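Side-chain contacts in nicastrin (Dictyostelium purpureum, PDB 4R12), which is probably an essential subunit of the gamma-secretase complex, the protease that cleaves membrane proteins such as Notch receptors within the bilayer: residues Y48-D52 / D53-N57; F144-D147 / N148-V152. All blocks are in the same frame, centred on the assembly; numbering follows the deposited sequence.

Contact 1. Residues Y48-D52 / D53-N57; sequences YLIDD and DESYN. With NAG (2-acetamido-2-deoxy-beta-D-glucopyranose), chain C.
Asp52 is the N-cap of helix 53-57, and its OD1 accepts from Ser55 N at 2.7 Å. The N-H points almost straight at the oxygen (167°). The torsion chi1 of 50° sets the carboxylate between its own backbone N and carbonyl, within reach of that amide. Asp52 O also takes Tyr56 N, which closes the first helical turn. The Ser55 hydroxyl sits among several polar atoms. Its OG accepts from Asp51 N at 3.0 Å and lies 2.8 Å from Asp52 OD1.

Another hydrogen bond comes from the strand. The phenol of Tyr48 gives its proton to Ser55 O, OH to O 2.5 Å, in the carbonyl plane and on a lone pair. The ring thus meets the helix by its hydroxyl edge. A phenylalanine at Tyr48 would probably leave the carbonyl of Ser55 without this donor.

The apolar part is small. Ile50 CG2 rests 3.8 Å from Tyr56 CD2, while Tyr56 OH bonds to Ser81 O.

Asp53 faces the sugar with both oxygens. OD1 accepts from NAG N2 at 3.2 Å and OD2 from NAG O3 at 2.6 Å. Tyr76 OH also bonds to OD1. The acetyl methyl C8 of this sugar lies over one face of the Tyr56 ring.

The acidic cap at the start of the helix probably gains from the helix dipole, and the two bonds of Asp53 to the sugar probably limit how it can turn.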
loop_
_atom_site.group_PDB
_atom_site.type_symbol
_atom_site.label_atom_id
_atom_site.label_comp_id
_atom_site.label_asym_id
_atom_site.label_seq_id
_atom_site.Cartn_x
_atom_site.Cartn_y
_atom_site.Cartn_z
ATOM N N TYR A 48 32.834 2.985 -0.997
ATOM C CA TYR A 48 33.197 3.987 -1.995
ATOM C C TYR A 48 32.002 4.901 -2.246
ATOM O O TYR A 48 30.940 4.431 -2.649
ATOM C CB TYR A 48 33.644 3.333 -3.304
ATOM C CG TYR A 48 33.964 4.330 -4.401
ATOM C CD1 TYR A 48 32.963 4.842 -5.223
ATOM C CD2 TYR A 48 35.268 4.766 -4.613
ATOM C CE1 TYR A 48 33.250 5.754 -6.220
ATOM C CE2 TYR A 48 35.564 5.679 -5.610
ATOM C CZ TYR A 48 34.552 6.170 -6.409
ATOM O OH TYR A 48 34.842 7.078 -7.400
ATOM N N LEU A 49 32.189 6.203 -2.028
ATOM C CA LEU A 49 31.090 7.172 -2.104
ATOM C C LEU A 49 30.945 7.839 -3.467
ATOM O O LEU A 49 31.887 8.431 -3.988
ATOM C CB LEU A 49 31.273 8.253 -1.038
ATOM C CG LEU A 49 30.306 9.439 -1.100
ATOM C CD1 LEU A 49 28.882 9.001 -0.767
ATOM C CD2 LEU A 49 30.769 10.534 -0.166
ATOM N N ILE A 50 29.754 7.733 -4.042
ATOM C CA ILE A 50 29.403 8.518 -5.210
ATOM C C ILE A 50 28.405 9.594 -4.790
ATOM O O ILE A 50 27.278 9.280 -4.423
ATOM C CB ILE A 50 28.801 7.654 -6.324
ATOM C CG1 ILE A 50 29.844 6.662 -6.854
ATOM C CG2 ILE A 50 28.286 8.527 -7.458
ATOM C CD1 ILE A 50 29.349 5.850 -8.028
ATOM N N ASP A 51 28.834 10.856 -4.828
ATOM C CA ASP A 51 27.986 11.980 -4.413
ATOM C C ASP A 51 28.087 13.159 -5.386
ATOM O O ASP A 51 27.490 14.212 -5.170
ATOM C CB ASP A 51 28.347 12.430 -2.989
ATOM C CG ASP A 51 29.747 13.029 -2.890
ATOM O OD1 ASP A 51 30.534 12.922 -3.856
ATOM O OD2 ASP A 51 30.069 13.603 -1.828
ATOM N N ASP A 52 28.852 12.971 -6.453
ATOM C CA ASP A 52 28.953 13.959 -7.525
ATOM C C ASP A 52 29.452 13.301 -8.808
ATOM O O ASP A 52 29.864 12.139 -8.794
ATOM C CB ASP A 52 29.868 15.127 -7.130
ATOM C CG ASP A 52 31.220 14.677 -6.589
ATOM O OD1 ASP A 52 31.775 13.671 -7.075
ATOM O OD2 ASP A 52 31.736 15.346 -5.667
ATOM N N ASP A 53 29.405 14.050 -9.908
ATOM C CA ASP A 53 29.812 13.536 -11.208
ATOM C C ASP A 53 31.263 13.077 -11.169
ATOM O O ASP A 53 31.640 12.111 -11.844
ATOM C CB ASP A 53 29.614 14.597 -12.295
ATOM C CG ASP A 53 28.199 14.621 -12.838
ATOM O OD1 ASP A 53 27.335 13.916 -12.273
ATOM O OD2 ASP A 53 27.945 15.342 -13.831
ATOM N N GLU A 54 32.068 13.763 -10.359
ATOM C CA GLU A 54 33.484 13.444 -10.254
ATOM C C GLU A 54 33.694 12.058 -9.680
ATOM O O GLU A 54 34.405 11.248 -10.267
ATOM C CB GLU A 54 34.227 14.473 -9.396
ATOM C CG GLU A 54 35.685 14.077 -9.132
ATOM C CD GLU A 54 36.453 15.090 -8.292
ATOM O OE1 GLU A 54 36.054 15.348 -7.134
ATOM O OE2 GLU A 54 37.469 15.621 -8.791
ATOM N N SER A 55 33.090 11.789 -8.525
ATOM C CA SER A 55 33.261 10.494 -7.877
ATOM C C SER A 55 32.557 9.408 -8.680
ATOM O O SER A 55 32.976 8.248 -8.666
ATOM C CB SER A 55 32.748 10.526 -6.431
ATOM O OG SER A 55 31.429 11.036 -6.342
ATOM N N TYR A 56 31.500 9.787 -9.392
ATOM C CA TYR A 56 30.834 8.857 -10.296
ATOM C C TYR A 56 31.820 8.377 -11.375
ATOM O O TYR A 56 32.059 7.178 -11.520
ATOM C CB TYR A 56 29.599 9.492 -10.946
ATOM C CG TYR A 56 28.812 8.495 -11.764
ATOM C CD1 TYR A 56 29.128 8.256 -13.092
ATOM C CD2 TYR A 56 27.777 7.764 -11.195
ATOM C CE1 TYR A 56 28.436 7.332 -13.833
ATOM C CE2 TYR A 56 27.074 6.834 -11.934
ATOM C CZ TYR A 56 27.413 6.620 -13.252
ATOM O OH TYR A 56 26.723 5.702 -14.004
ATOM N N ASN A 57 32.393 9.321 -12.117
ATOM C CA ASN A 57 33.350 8.990 -13.174
ATOM C C ASN A 57 34.607 8.290 -12.663
ATOM O O ASN A 57 35.154 7.419 -13.339
ATOM C CB ASN A 57 33.755 10.251 -13.932
ATOM C CG ASN A 57 32.622 10.823 -14.753
ATOM O OD1 ASN A 57 31.787 10.086 -15.290
ATOM N ND2 ASN A 57 32.584 12.146 -14.863
HETATM C C1 NAG C . 22.689 13.630 -13.999
HETATM C C2 NAG C . 23.996 13.910 -14.730
HETATM C C3 NAG C . 24.434 15.306 -14.383
HETATM C C4 NAG C . 23.404 16.338 -14.733
HETATM C C5 NAG C . 22.092 15.941 -14.114
HETATM C C6 NAG C . 21.035 16.845 -14.698
HETATM C C7 NAG C . 25.429 11.982 -15.036
HETATM C C8 NAG C . 26.583 11.231 -14.500
HETATM N N2 NAG C . 25.088 13.061 -14.354
HETATM O O3 NAG C . 25.636 15.651 -15.044
HETATM O O4 NAG C . 23.823 17.510 -14.069
HETATM O O5 NAG C . 21.765 14.603 -14.408
HETATM O O6 NAG C . 20.780 16.437 -16.027
HETATM O O7 NAG C . 24.838 11.625 -16.010
#

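Contact 2. Residues F144-D147 / N148-V152; sequences FAID and NQTSV. With NAG (2-acetamido-2-deoxy-beta-D-glucopyranose), chain D.
Strand 144-146 runs into helix 148-152 through Asp147 alone, and the two axes stand at 101° with a closest approach of 8.0 Å. Asp147 is the N-cap. Its OD1 accepts twice from Thr150. The backbone N comes nearly along the carboxylate C-O bond, Thr150 N to Asp147 OD1 2.8 Å. The hydroxyl approaches from above the carboxylate plane, Thr150 OG1 to Asp147 OD1 2.7 Å. With chi1 at -53°, Thr150 OG1 lies beside its own backbone N, which lets both donors reach one oxygen.

The carbonyl of Asp147 is also held twice, by Ser151. Ser151 N donates to Asp147 O at 2.9 Å, a bond of the first helical turn. Ser151 OG gives a second bond of 2.9 Å to Asp147 O, from well above the carbonyl plane. The same OG bonds to Thr98 N.

Ile146 supplies the apolar part. Its CD1 lies 4.0 Å from Thr150 CG2, and its CG1 passes beside Ser151 OG at 3.3 Å.

Asn148, the first residue of the helix, carries an N-linked sugar on ND2. That NAG also bonds to Asp99 O.

Strand 143-146 runs between strand 90-96, its parallel neighbour, and strand 21-29, its antiparallel one. Ile146 packs on Leu582 of strand 581-586, and its O bonds to Thr98 OG1 in the loop after strand 90-96.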
loop_
_atom_site.group_PDB
_atom_site.type_symbol
_atom_site.label_atom_id
_atom_site.label_comp_id
_atom_site.label_asym_id
_atom_site.label_seq_id
_atom_site.Cartn_x
_atom_site.Cartn_y
_atom_site.Cartn_z
ATOM N N PHE A 144 20.850 -1.834 0.316
ATOM C CA PHE A 144 20.170 -1.320 1.510
ATOM C C PHE A 144 20.028 0.191 1.462
ATOM O O PHE A 144 20.972 0.895 1.080
ATOM C CB PHE A 144 20.940 -1.650 2.800
ATOM C CG PHE A 144 20.893 -3.095 3.228
ATOM C CD1 PHE A 144 21.185 -4.115 2.350
ATOM C CD2 PHE A 144 20.640 -3.420 4.549
ATOM C CE1 PHE A 144 21.188 -5.443 2.771
ATOM C CE2 PHE A 144 20.642 -4.746 4.974
ATOM C CZ PHE A 144 20.916 -5.756 4.078
ATOM N N ALA A 145 18.880 0.695 1.909
ATOM C CA ALA A 145 18.796 2.073 2.340
ATOM C C ALA A 145 19.017 2.115 3.855
ATOM O O ALA A 145 18.870 1.099 4.542
ATOM C CB ALA A 145 17.444 2.693 1.973
ATOM N N ILE A 146 19.374 3.287 4.366
ATOM C CA ILE A 146 19.602 3.468 5.796
ATOM C C ILE A 146 18.951 4.774 6.222
ATOM O O ILE A 146 18.748 5.660 5.390
ATOM C CB ILE A 146 21.105 3.485 6.153
ATOM C CG1 ILE A 146 21.896 4.289 5.118
ATOM C CG2 ILE A 146 21.652 2.050 6.257
ATOM C CD1 ILE A 146 23.343 4.480 5.484
ATOM N N ASP A 147 18.630 4.899 7.509
ATOM C CA ASP A 147 17.890 6.070 7.972
ATOM C C ASP A 147 18.750 7.326 7.949
ATOM O O ASP A 147 19.924 7.295 7.584
ATOM C CB ASP A 147 17.297 5.842 9.374
ATOM C CG ASP A 147 18.342 5.871 10.496
ATOM O OD1 ASP A 147 19.535 6.132 10.258
ATOM O OD2 ASP A 147 17.945 5.648 11.653
ATOM N N ASN A 148 18.163 8.449 8.336
ATOM C CA ASN A 148 18.825 9.754 8.227
ATOM C C ASN A 148 20.111 9.842 9.020
ATOM O O ASN A 148 21.141 10.123 8.479
ATOM C CB ASN A 148 17.887 10.888 8.642
ATOM C CG ASN A 148 18.358 12.249 8.204
ATOM O OD1 ASN A 148 19.513 12.539 8.154
ATOM N ND2 ASN A 148 17.431 13.089 7.892
ATOM N N GLN A 149 20.008 9.611 10.305
ATOM C CA GLN A 149 21.150 9.667 11.201
ATOM C C GLN A 149 22.279 8.751 10.728
ATOM O O GLN A 149 23.432 9.173 10.632
ATOM C CB GLN A 149 20.703 9.297 12.617
ATOM C CG GLN A 149 21.833 9.110 13.617
ATOM C CD GLN A 149 21.339 9.132 15.056
ATOM O OE1 GLN A 149 20.581 10.024 15.449
ATOM N NE2 GLN A 149 21.760 8.146 15.847
ATOM N N THR A 150 21.949 7.502 10.409
ATOM C CA THR A 150 22.964 6.557 9.951
ATOM C C THR A 150 23.584 7.004 8.625
ATOM O O THR A 150 24.780 6.845 8.411
ATOM C CB THR A 150 22.382 5.133 9.807
ATOM O OG1 THR A 150 21.751 4.755 11.038
ATOM C CG2 THR A 150 23.463 4.125 9.468
ATOM N N SER A 151 22.770 7.577 7.739
ATOM C CA SER A 151 23.280 8.050 6.455
ATOM C C SER A 151 24.350 9.119 6.647
ATOM O O SER A 151 25.387 9.094 5.980
ATOM C CB SER A 151 22.142 8.590 5.578
ATOM O OG SER A 151 21.363 7.525 5.050
ATOM N N VAL A 152 24.090 10.049 7.562
ATOM C CA VAL A 152 25.055 11.101 7.872
ATOM C C VAL A 152 26.407 10.489 8.239
ATOM O O VAL A 152 27.452 10.894 7.721
ATOM C CB VAL A 152 24.552 12.009 9.023
ATOM C CG1 VAL A 152 25.656 12.969 9.488
ATOM C CG2 VAL A 152 23.306 12.772 8.589
HETATM C C1 NAG D . 17.522 14.769 7.840
HETATM C C2 NAG D . 16.683 15.540 6.853
HETATM C C3 NAG D . 17.103 16.988 6.827
HETATM C C4 NAG D . 17.208 17.578 8.227
HETATM C C5 NAG D . 18.046 16.640 9.097
HETATM C C6 NAG D . 18.162 17.048 10.535
HETATM C C7 NAG D . 15.867 14.382 4.938
HETATM C C8 NAG D . 16.123 14.014 3.527
HETATM N N2 NAG D . 16.848 14.989 5.550
HETATM O O3 NAG D . 16.152 17.676 6.041
HETATM O O4 NAG D . 17.808 18.866 8.111
HETATM O O5 NAG D . 17.391 15.399 9.096
HETATM O O6 NAG D . 16.871 17.068 11.115
HETATM O O7 NAG D . 14.829 14.135 5.488
#

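In the fold
Contacts 1 and 2 both lie in the nicastrin small lobe and share one motif, an aspartate N-cap. In each, the aspartate comes just after a strand of the lobe and caps the next helix: Asp147 follows its strand directly, Asp52 comes one residue later. Their centres are 18 Å apart, and the nearest atoms about 8 Å, so they do not touch. Helix 148-160, which begins in contact 2, links them further along: Arg155 and Lys159 lie near Asp51 of contact 1. Arg162, just past that helix, makes a salt bridge with Asp51. Each contact also meets a glycan. The sugar is attached to Asn148 itself in contact 2, whereas Asp53 is hydrogen-bonded to a sugar without being its attachment point.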